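Local coordinates for BDI_3064 protein (Parabacteroides distasonis ATCC 8503, PDB 5Z06), which hydrolyses linear beta-1,2-glucan and beta-1,2-glucooligosaccharides in exo fashion, releasing sophorose from the non-reducing end, at residues A[8-13]-A[156-161]; A[22-27]-A[69-74]; A[86-91]-A[176-181]. One frame throughout, in Å; residues are numbered along the deposited sequence.

Interaction 1: A[8-13]-A[156-161]. With CA (calcium ion), chain C.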
loop_
_atom_site.group_PDB
_atom_site.type_symbol
_atom_site.label_atom_id
_atom_site.label_comp_id
_atom_site.label_asym_id
_atom_site.label_seq_id
_atom_site.Cartn_x
_atom_site.Cartn_y
_atom_site.Cartn_z
ATOM N N TYR A 8 5.264 3.863 18.032
ATOM C CA TYR A 8 6.402 3.197 17.410
ATOM C C TYR A 8 6.462 1.757 17.923
ATOM O O TYR A 8 6.973 1.461 19.026
ATOM C CB TYR A 8 7.647 3.961 17.738
ATOM C CG TYR A 8 8.854 3.557 16.967
ATOM C CD1 TYR A 8 9.179 4.192 15.778
ATOM C CD2 TYR A 8 9.715 2.580 17.446
ATOM C CE1 TYR A 8 10.321 3.856 15.090
ATOM C CE2 TYR A 8 10.855 2.233 16.748
ATOM C CZ TYR A 8 11.148 2.870 15.574
ATOM O OH TYR A 8 12.282 2.539 14.884
ATOM N N VAL A 9 5.897 0.868 17.110
ATOM C CA VAL A 9 5.650 -0.520 17.477
ATOM C C VAL A 9 6.713 -1.405 16.849
ATOM O O VAL A 9 6.966 -1.300 15.668
ATOM C CB VAL A 9 4.249 -0.946 16.989
ATOM C CG1 VAL A 9 3.979 -2.428 17.222
ATOM C CG2 VAL A 9 3.188 -0.111 17.682
ATOM N N PHE A 10 7.318 -2.281 17.641
ATOM C CA PHE A 10 8.219 -3.303 17.127
ATOM C C PHE A 10 7.464 -4.567 16.746
ATOM O O PHE A 10 7.841 -5.260 15.814
ATOM C CB PHE A 10 9.278 -3.642 18.161
ATOM C CG PHE A 10 10.186 -2.509 18.456
ATOM C CD1 PHE A 10 11.262 -2.249 17.631
ATOM C CD2 PHE A 10 9.954 -1.680 19.551
ATOM C CE1 PHE A 10 12.111 -1.186 17.889
ATOM C CE2 PHE A 10 10.810 -0.617 19.821
ATOM C CZ PHE A 10 11.889 -0.372 18.995
ATOM N N PHE A 11 6.429 -4.899 17.507
ATOM C CA PHE A 11 5.581 -6.005 17.150
ATOM C C PHE A 11 4.216 -5.866 17.772
ATOM O O PHE A 11 4.104 -5.650 18.976
ATOM C CB PHE A 11 6.200 -7.307 17.624
ATOM C CG PHE A 11 5.399 -8.498 17.249
ATOM C CD1 PHE A 11 5.543 -9.059 15.996
ATOM C CD2 PHE A 11 4.484 -9.045 18.132
ATOM C CE1 PHE A 11 4.800 -10.150 15.628
ATOM C CE2 PHE A 11 3.728 -10.143 17.761
ATOM C CZ PHE A 11 3.886 -10.699 16.511
ATOM N N GLU A 12 3.188 -5.990 16.952
ATOM C CA GLU A 12 1.828 -6.182 17.424
ATOM C C GLU A 12 1.319 -7.556 17.004
ATOM O O GLU A 12 0.851 -8.334 17.833
ATOM C CB GLU A 12 0.928 -5.111 16.853
ATOM C CG GLU A 12 -0.516 -5.246 17.295
ATOM C CD GLU A 12 -1.299 -3.990 17.010
ATOM O OE1 GLU A 12 -1.478 -3.659 15.817
ATOM O OE2 GLU A 12 -1.703 -3.333 17.986
ATOM N N ASN A 13 1.391 -7.824 15.709
ATOM C CA ASN A 13 0.921 -9.078 15.109
ATOM C C ASN A 13 1.698 -9.318 13.837
ATOM O O ASN A 13 2.061 -8.380 13.145
ATOM C CB ASN A 13 -0.580 -8.991 14.769
ATOM C CG ASN A 13 -1.472 -9.246 15.969
ATOM O OD1 ASN A 13 -1.247 -10.187 16.721
ATOM N ND2 ASN A 13 -2.499 -8.424 16.148
ATOM N N ALA A 156 16.125 0.823 16.064
ATOM C CA ALA A 156 15.859 -0.118 14.971
ATOM C C ALA A 156 15.227 -1.412 15.470
ATOM O O ALA A 156 14.360 -1.967 14.801
ATOM C CB ALA A 156 17.125 -0.420 14.185
ATOM N N ALA A 157 15.665 -1.904 16.624
ATOM C CA ALA A 157 15.204 -3.197 17.082
ATOM C C ALA A 157 15.298 -3.332 18.570
ATOM O O ALA A 157 16.123 -2.688 19.198
ATOM C CB ALA A 157 15.994 -4.310 16.406
ATOM N N VAL A 158 14.414 -4.159 19.120
ATOM C CA VAL A 158 14.527 -4.649 20.468
ATOM C C VAL A 158 15.374 -5.916 20.391
ATOM O O VAL A 158 14.986 -6.874 19.724
ATOM C CB VAL A 158 13.152 -4.948 21.054
ATOM C CG1 VAL A 158 13.270 -5.649 22.396
ATOM C CG2 VAL A 158 12.391 -3.651 21.205
ATOM N N ALA A 159 16.525 -5.895 21.073
ATOM C CA ALA A 159 17.489 -6.980 21.066
ATOM C C ALA A 159 17.354 -7.835 22.311
ATOM O O ALA A 159 17.075 -7.329 23.406
ATOM C CB ALA A 159 18.896 -6.425 20.976
ATOM N N LEU A 160 17.556 -9.141 22.135
ATOM C CA LEU A 160 17.442 -10.086 23.231
ATOM C C LEU A 160 18.642 -10.985 23.244
ATOM O O LEU A 160 19.132 -11.403 22.191
ATOM C CB LEU A 160 16.170 -10.905 23.126
ATOM C CG LEU A 160 14.903 -10.063 23.184
ATOM C CD1 LEU A 160 13.727 -10.822 22.592
ATOM C CD2 LEU A 160 14.603 -9.622 24.607
ATOM N N ARG A 161 19.116 -11.247 24.457
ATOM C CA ARG A 161 20.300 -12.040 24.688
ATOM C C ARG A 161 20.050 -12.948 25.873
ATOM O O ARG A 161 19.105 -12.722 26.635
ATOM C CB ARG A 161 21.503 -11.131 24.965
ATOM C CG ARG A 161 22.323 -10.794 23.741
ATOM C CD ARG A 161 23.825 -10.667 24.051
ATOM N NE ARG A 161 24.577 -10.388 22.832
ATOM C CZ ARG A 161 24.808 -11.269 21.849
ATOM N NH1 ARG A 161 24.371 -12.536 21.922
ATOM N NH2 ARG A 161 25.490 -10.878 20.770
HETATM CA CA CA C . -0.376 -9.854 18.990
#

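Interaction 2: A[22-27]-A[69-74]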
loop_
_atom_site.group_PDB
_atom_site.type_symbol
_atom_site.label_atom_id
_atom_site.label_comp_id
_atom_site.label_asym_id
_atom_site.label_seq_id
_atom_site.Cartn_x
_atom_site.Cartn_y
_atom_site.Cartn_z
ATOM N N TYR A 22 10.339 -9.497 10.269
ATOM C CA TYR A 22 11.102 -8.437 10.925
ATOM C C TYR A 22 11.628 -8.883 12.278
ATOM O O TYR A 22 11.388 -8.239 13.295
ATOM C CB TYR A 22 10.219 -7.221 11.103
ATOM C CG TYR A 22 9.819 -6.605 9.798
ATOM C CD1 TYR A 22 10.711 -5.826 9.079
ATOM C CD2 TYR A 22 8.555 -6.809 9.275
ATOM C CE1 TYR A 22 10.344 -5.250 7.873
ATOM C CE2 TYR A 22 8.191 -6.246 8.073
ATOM C CZ TYR A 22 9.075 -5.459 7.394
ATOM O OH TYR A 22 8.660 -4.919 6.219
ATOM N N SER A 23 12.334 -9.998 12.275
ATOM C CA SER A 23 13.002 -10.478 13.449
ATOM C C SER A 23 14.220 -11.238 13.016
ATOM O O SER A 23 14.375 -11.626 11.857
ATOM C CB SER A 23 12.104 -11.388 14.276
ATOM O OG SER A 23 11.771 -12.543 13.552
ATOM N N GLN A 24 15.091 -11.441 13.971
ATOM C CA GLN A 24 16.269 -12.224 13.748
ATOM C C GLN A 24 16.361 -13.143 14.954
ATOM O O GLN A 24 15.945 -12.786 16.056
ATOM C CB GLN A 24 17.477 -11.313 13.596
ATOM C CG GLN A 24 18.770 -12.029 13.233
ATOM C CD GLN A 24 19.968 -11.083 13.103
ATOM O OE1 GLN A 24 19.889 -9.886 13.430
ATOM N NE2 GLN A 24 21.089 -11.625 12.625
ATOM N N ALA A 25 16.860 -14.342 14.728
ATOM C CA ALA A 25 17.165 -15.249 15.813
ATOM C C ALA A 25 18.310 -16.123 15.350
ATOM O O ALA A 25 18.264 -16.716 14.276
ATOM C CB ALA A 25 15.955 -16.062 16.212
ATOM N N LYS A 26 19.369 -16.136 16.134
ATOM C CA LYS A 26 20.560 -16.860 15.768
ATOM C C LYS A 26 21.223 -17.305 17.031
ATOM O O LYS A 26 20.920 -16.808 18.110
ATOM C CB LYS A 26 21.506 -16.013 14.914
ATOM C CG LYS A 26 21.865 -14.661 15.496
ATOM C CD LYS A 26 22.545 -13.733 14.480
ATOM C CE LYS A 26 24.040 -13.972 14.339
ATOM N NZ LYS A 26 24.805 -12.695 14.365
ATOM N N TYR A 27 22.120 -18.263 16.892
ATOM C CA TYR A 27 22.728 -18.890 18.048
ATOM C C TYR A 27 24.040 -19.517 17.677
ATOM O O TYR A 27 24.320 -19.806 16.507
ATOM C CB TYR A 27 21.785 -19.958 18.657
ATOM C CG TYR A 27 21.478 -21.036 17.668
ATOM C CD1 TYR A 27 22.285 -22.178 17.574
ATOM C CD2 TYR A 27 20.434 -20.884 16.760
ATOM C CE1 TYR A 27 22.040 -23.148 16.615
ATOM C CE2 TYR A 27 20.171 -21.854 15.812
ATOM C CZ TYR A 27 20.976 -22.981 15.739
ATOM O OH TYR A 27 20.721 -23.931 14.792
ATOM N N GLU A 69 16.413 -10.392 17.755
ATOM C CA GLU A 69 15.880 -9.047 17.756
ATOM C C GLU A 69 14.570 -8.971 17.019
ATOM O O GLU A 69 14.341 -9.715 16.057
ATOM C CB GLU A 69 16.871 -8.067 17.152
ATOM C CG GLU A 69 17.243 -8.361 15.721
ATOM C CD GLU A 69 18.108 -7.271 15.125
ATOM O OE1 GLU A 69 17.785 -6.798 14.020
ATOM O OE2 GLU A 69 19.109 -6.877 15.769
ATOM N N ILE A 70 13.727 -8.057 17.483
ATOM C CA ILE A 70 12.464 -7.753 16.877
ATOM C C ILE A 70 12.647 -6.378 16.253
ATOM O O ILE A 70 12.842 -5.384 16.951
ATOM C CB ILE A 70 11.342 -7.755 17.911
ATOM C CG1 ILE A 70 11.217 -9.142 18.535
ATOM C CG2 ILE A 70 10.020 -7.399 17.257
ATOM C CD1 ILE A 70 11.955 -9.308 19.831
ATOM N N GLN A 71 12.571 -6.346 14.935
ATOM C CA GLN A 71 12.882 -5.156 14.161
ATOM C C GLN A 71 11.650 -4.302 13.911
ATOM O O GLN A 71 10.568 -4.809 13.542
ATOM C CB GLN A 71 13.503 -5.545 12.847
ATOM C CG GLN A 71 14.823 -6.273 12.989
ATOM C CD GLN A 71 15.179 -7.100 11.773
ATOM O OE1 GLN A 71 14.409 -7.189 10.827
ATOM N NE2 GLN A 71 16.348 -7.720 11.801
ATOM N N TYR A 72 11.824 -2.998 14.115
ATOM C CA TYR A 72 10.797 -2.040 13.741
ATOM C C TYR A 72 10.607 -2.159 12.239
ATOM O O TYR A 72 11.581 -2.181 11.517
ATOM C CB TYR A 72 11.191 -0.591 14.081
ATOM C CG TYR A 72 10.210 0.403 13.499
ATOM C CD1 TYR A 72 8.938 0.547 14.042
ATOM C CD2 TYR A 72 10.545 1.171 12.395
ATOM C CE1 TYR A 72 8.036 1.439 13.518
ATOM C CE2 TYR A 72 9.643 2.074 11.852
ATOM C CZ TYR A 72 8.389 2.203 12.409
ATOM O OH TYR A 72 7.492 3.095 11.843
ATOM N N CYS A 73 9.354 -2.249 11.814
ATOM C CA CYS A 73 8.990 -2.415 10.387
ATOM C C CYS A 73 8.684 -1.038 9.839
ATOM O O CYS A 73 7.662 -0.481 10.196
ATOM C CB CYS A 73 7.744 -3.331 10.263
ATOM S SG CYS A 73 6.932 -3.314 8.636
ATOM N N PRO A 74 9.593 -0.443 9.047
ATOM C CA PRO A 74 9.279 0.892 8.518
ATOM C C PRO A 74 8.101 0.850 7.578
ATOM O O PRO A 74 7.923 -0.112 6.832
ATOM C CB PRO A 74 10.548 1.299 7.768
ATOM C CG PRO A 74 11.238 0.009 7.497
ATOM C CD PRO A 74 10.971 -0.814 8.724
#

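Interaction 3: A[86-91]-A[176-181]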
loop_
_atom_site.group_PDB
_atom_site.type_symbol
_atom_site.label_atom_id
_atom_site.label_comp_id
_atom_site.label_asym_id
_atom_site.label_seq_id
_atom_site.Cartn_x
_atom_site.Cartn_y
_atom_site.Cartn_z
ATOM N N THR A 86 8.854 4.694 27.357
ATOM C CA THR A 86 8.886 3.317 27.831
ATOM C C THR A 86 8.893 2.341 26.659
ATOM O O THR A 86 8.291 2.604 25.624
ATOM C CB THR A 86 7.690 2.998 28.756
ATOM O OG1 THR A 86 6.497 2.919 27.985
ATOM C CG2 THR A 86 7.503 4.067 29.837
ATOM N N LEU A 87 9.608 1.237 26.830
ATOM C CA LEU A 87 9.440 0.064 25.999
ATOM C C LEU A 87 8.467 -0.826 26.729
ATOM O O LEU A 87 8.808 -1.430 27.745
ATOM C CB LEU A 87 10.757 -0.652 25.799
ATOM C CG LEU A 87 10.699 -2.024 25.126
ATOM C CD1 LEU A 87 10.199 -1.888 23.694
ATOM C CD2 LEU A 87 12.080 -2.641 25.155
ATOM N N SER A 88 7.242 -0.879 26.230
ATOM C CA SER A 88 6.235 -1.771 26.764
ATOM C C SER A 88 6.177 -3.071 25.947
ATOM O O SER A 88 6.285 -3.046 24.728
ATOM C CB SER A 88 4.893 -1.085 26.774
ATOM O OG SER A 88 3.851 -2.011 26.986
ATOM N N MET A 89 6.054 -4.201 26.640
ATOM C CA MET A 89 5.787 -5.495 26.021
ATOM C C MET A 89 4.759 -6.257 26.837
ATOM O O MET A 89 4.444 -5.904 27.978
ATOM C CB MET A 89 7.035 -6.358 25.976
ATOM C CG MET A 89 8.332 -5.609 25.824
ATOM S SD MET A 89 9.641 -6.787 25.526
ATOM C CE MET A 89 9.841 -7.469 27.160
ATOM N N GLN A 90 4.267 -7.328 26.240
ATOM C CA GLN A 90 3.500 -8.325 26.944
ATOM C C GLN A 90 4.377 -9.569 26.890
ATOM O O GLN A 90 4.852 -9.938 25.811
ATOM C CB GLN A 90 2.161 -8.550 26.264
ATOM C CG GLN A 90 1.210 -7.374 26.401
ATOM C CD GLN A 90 0.500 -7.308 27.736
ATOM O OE1 GLN A 90 0.608 -8.203 28.576
ATOM N NE2 GLN A 90 -0.254 -6.246 27.931
ATOM N N VAL A 91 4.611 -10.186 28.054
ATOM C CA VAL A 91 5.532 -11.312 28.189
ATOM C C VAL A 91 4.776 -12.437 28.866
ATOM O O VAL A 91 4.108 -12.239 29.872
ATOM C CB VAL A 91 6.775 -10.938 28.997
ATOM C CG1 VAL A 91 7.815 -12.050 28.987
ATOM C CG2 VAL A 91 7.405 -9.687 28.428
ATOM N N ASP A 176 3.098 -7.331 21.589
ATOM C CA ASP A 176 2.862 -5.909 21.806
ATOM C C ASP A 176 4.084 -5.152 22.285
ATOM O O ASP A 176 4.042 -4.410 23.269
ATOM C CB ASP A 176 1.676 -5.759 22.710
ATOM C CG ASP A 176 0.507 -6.513 22.181
ATOM O OD1 ASP A 176 0.204 -6.338 20.983
ATOM O OD2 ASP A 176 -0.065 -7.319 22.924
ATOM N N ILE A 177 5.162 -5.365 21.542
ATOM C CA ILE A 177 6.444 -4.757 21.791
ATOM C C ILE A 177 6.368 -3.411 21.114
ATOM O O ILE A 177 6.242 -3.310 19.883
ATOM C CB ILE A 177 7.589 -5.563 21.198
ATOM C CG1 ILE A 177 7.486 -7.028 21.637
ATOM C CG2 ILE A 177 8.910 -4.954 21.626
ATOM C CD1 ILE A 177 8.451 -7.952 20.966
ATOM N N GLU A 178 6.411 -2.372 21.930
ATOM C CA GLU A 178 6.175 -1.029 21.452
ATOM C C GLU A 178 6.722 0.015 22.411
ATOM O O GLU A 178 6.884 -0.240 23.625
ATOM C CB GLU A 178 4.671 -0.798 21.260
ATOM C CG GLU A 178 3.843 -0.976 22.515
ATOM C CD GLU A 178 2.353 -0.926 22.253
ATOM O OE1 GLU A 178 1.917 -0.492 21.158
ATOM O OE2 GLU A 178 1.608 -1.320 23.163
ATOM N N LEU A 179 6.986 1.187 21.846
ATOM C CA LEU A 179 7.321 2.354 22.620
ATOM C C LEU A 179 6.033 3.091 22.924
ATOM O O LEU A 179 5.204 3.276 22.032
ATOM C CB LEU A 179 8.291 3.238 21.860
ATOM C CG LEU A 179 9.599 2.600 21.428
ATOM C CD1 LEU A 179 10.515 3.654 20.853
ATOM C CD2 LEU A 179 10.270 1.876 22.577
ATOM N N LEU A 180 5.865 3.480 24.186
ATOM C CA LEU A 180 4.682 4.194 24.661
ATOM C C LEU A 180 5.122 5.424 25.433
ATOM O O LEU A 180 6.244 5.464 25.937
ATOM C CB LEU A 180 3.852 3.323 25.590
ATOM C CG LEU A 180 3.125 2.136 24.971
ATOM C CD1 LEU A 180 2.481 1.273 26.049
ATOM C CD2 LEU A 180 2.055 2.600 23.996
ATOM N N PRO A 181 4.240 6.432 25.529
ATOM C CA PRO A 181 4.613 7.612 26.287
ATOM C C PRO A 181 4.509 7.332 27.786
ATOM O O PRO A 181 3.820 6.400 28.185
ATOM C CB PRO A 181 3.602 8.663 25.823
ATOM C CG PRO A 181 2.425 7.884 25.386
ATOM C CD PRO A 181 2.925 6.577 24.882
HETATM O O HOH W 1 2.565 -3.107 24.923
#

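Interaction 1: A[8-13]-A[156-161]
Phe10 and Val158 meet between two antiparallel beta sheets packed face to face as a beta-sandwich, and their contact is the tight part of this interface. The methyl CG2 of Val158 sits over the middle of the Phe10 ring, 3.6 Å from its centroid and 13° off the normal, a CH-pi contact. The two side chains cross at about a right angle; with Val158 CG1 anti to its backbone N (chi1 172°), CG2 is the branch left to meet the ring. At the ring edge, near its plane, Ala156 O lies 3.9 Å from Phe10 CE1, and Ala157 CA approaches the same carbon obliquely at 3.8 Å. Backbone meets the ring here because both alanine methyls point away. Ala156 and Ala157 form a classic beta bulge opposite Arg108.

The other end is looser and polar. Tyr8 OH only approaches Ala156 N at 4.4 Å and instead bonds to Leu155 O. Farther on, at the partly exposed Glu12 and Asn13, Glu12 O (2.3 Å) and Asn13 OD1 (2.5 Å) bind the calcium ion beside Thr49, Asn52 and Asp175. The chemistry across the sheets is therefore apolar and dispersive, while oxygen-to-metal bonds probably help to fix the course of the chain just after Phe10.

Interaction 2: A[22-27]-A[69-74]
Strands 23-27 and 69-71 run antiparallel at 162°, with Ser23 and Ile70 a non-hydrogen-bonded pair and Gln24 and Glu69 a hydrogen-bonded one. Gln24 N reaches Glu69 O at 2.8 Å and Glu69 N returns to Gln24 O at 3.0 Å; Gln71 N adds a bond to Tyr22 O as the ladder ends.

Past that end Cys73 covers the Tyr22 ring. Its CB stands 3.6 Å from the ring centroid, over the face, while SG comes in obliquely and lies 3.2 Å from Tyr22 CE2. Turning CG beside the backbone N (chi1 -66°) brings the Tyr22 ring under Cys73, where a small, polarisable thiol suits an aromatic face. The phenol oxygen is hydrogen-bonded to Trp658 NE1 and Ala594 O, so Tyr22 ties this beta sheet to the glycoamylase-like part of the enzyme.

On the face carrying Gln24 and Glu69, Gln24 CB packs on Glu69 CG at 3.6 Å, and the amide stands nearly perpendicular to the carboxylate (84°). Glu69 looks to its own strand: Gln71 NE2 gives OE1 a 2.8 Å bond from the anti side, with Glu69 OE1 close to the plane of the Gln71 amide. OE2 is held by Arg108 NE and Tyr67 OH. The extended chain of Gln71 carries its amide back along its own strand to Glu69. With three partners around it, the buried carboxylate of Glu69 probably stays ionised, its charge matched chiefly by Arg108.

Interaction 3: A[86-91]-A[176-181]
Thr86 and Leu180, like Ser88 and Glu178 two residues on, are hydrogen-bonded pairs of an antiparallel ladder at the heart of one sheet of the beta-sandwich. Leu180 O takes two donors from Thr86: the backbone N at 3.1 Å and, from well above the carbonyl plane, OG1 at 3.3 Å. That hydroxyl is turned toward Leu180 O by its place between the backbone N and the carbonyl carbon of Thr86 (chi1 72°). An alanine here would keep the backbone bonds but is likely to leave Leu180 O without its second donor and open a gap beside Leu180 CB. Further along, Ser88 and Glu178 exchange backbone bonds in both directions.

The face with Leu87, Ile177 and Leu179 turns to the sandwich interior. Leu87 CD1 lies 3.9 Å from both Ile177 CG2 and Leu179 CD2, and Phe10 and Val158 close over this patch, a setting for branched aliphatic residues.

The face with Ser88, Glu178 and Leu180 is mixed. Leu180 CD1 packs tightly on Ser88 CB at 3.5 Å, whereas Glu178 OE2 pairs with Lys218. At the start of its segment, Asp176 directs OD1 to Thr49 OG1, a calcium ligand, and so stands in the second shell of the metal, next in the chain to the ligand Asp175. One water joins the two strands: it accepts from Ser88 OG at 2.7 Å and donates to Asp176 O at 2.6 Å and to Glu178 OE2 at 2.7 Å.

Overall arrangement
All three contacts are largely buried and belong to the same beta-sandwich, but they do different work. Interactions 2 and 3 are ladders within separate sheets, built on backbone hydrogen bonds; interaction 1 spans the gap between those sheets by apolar contact. It adjoins both: strand 155-161 is the neighbour of strand 65-71, with Val158 O bonded to Ile70 N, and strand 9-11 pairs with strand 169-180 through Phe10 N and Ile177 O. Interactions 2 and 3 barely meet, through Ile70 and Ile177 in the interior. The polar groups lie off the apolar interior between the sheets, many still buried: near calcium for interactions 1 and 3, toward the glycoamylase-like region for interaction 2.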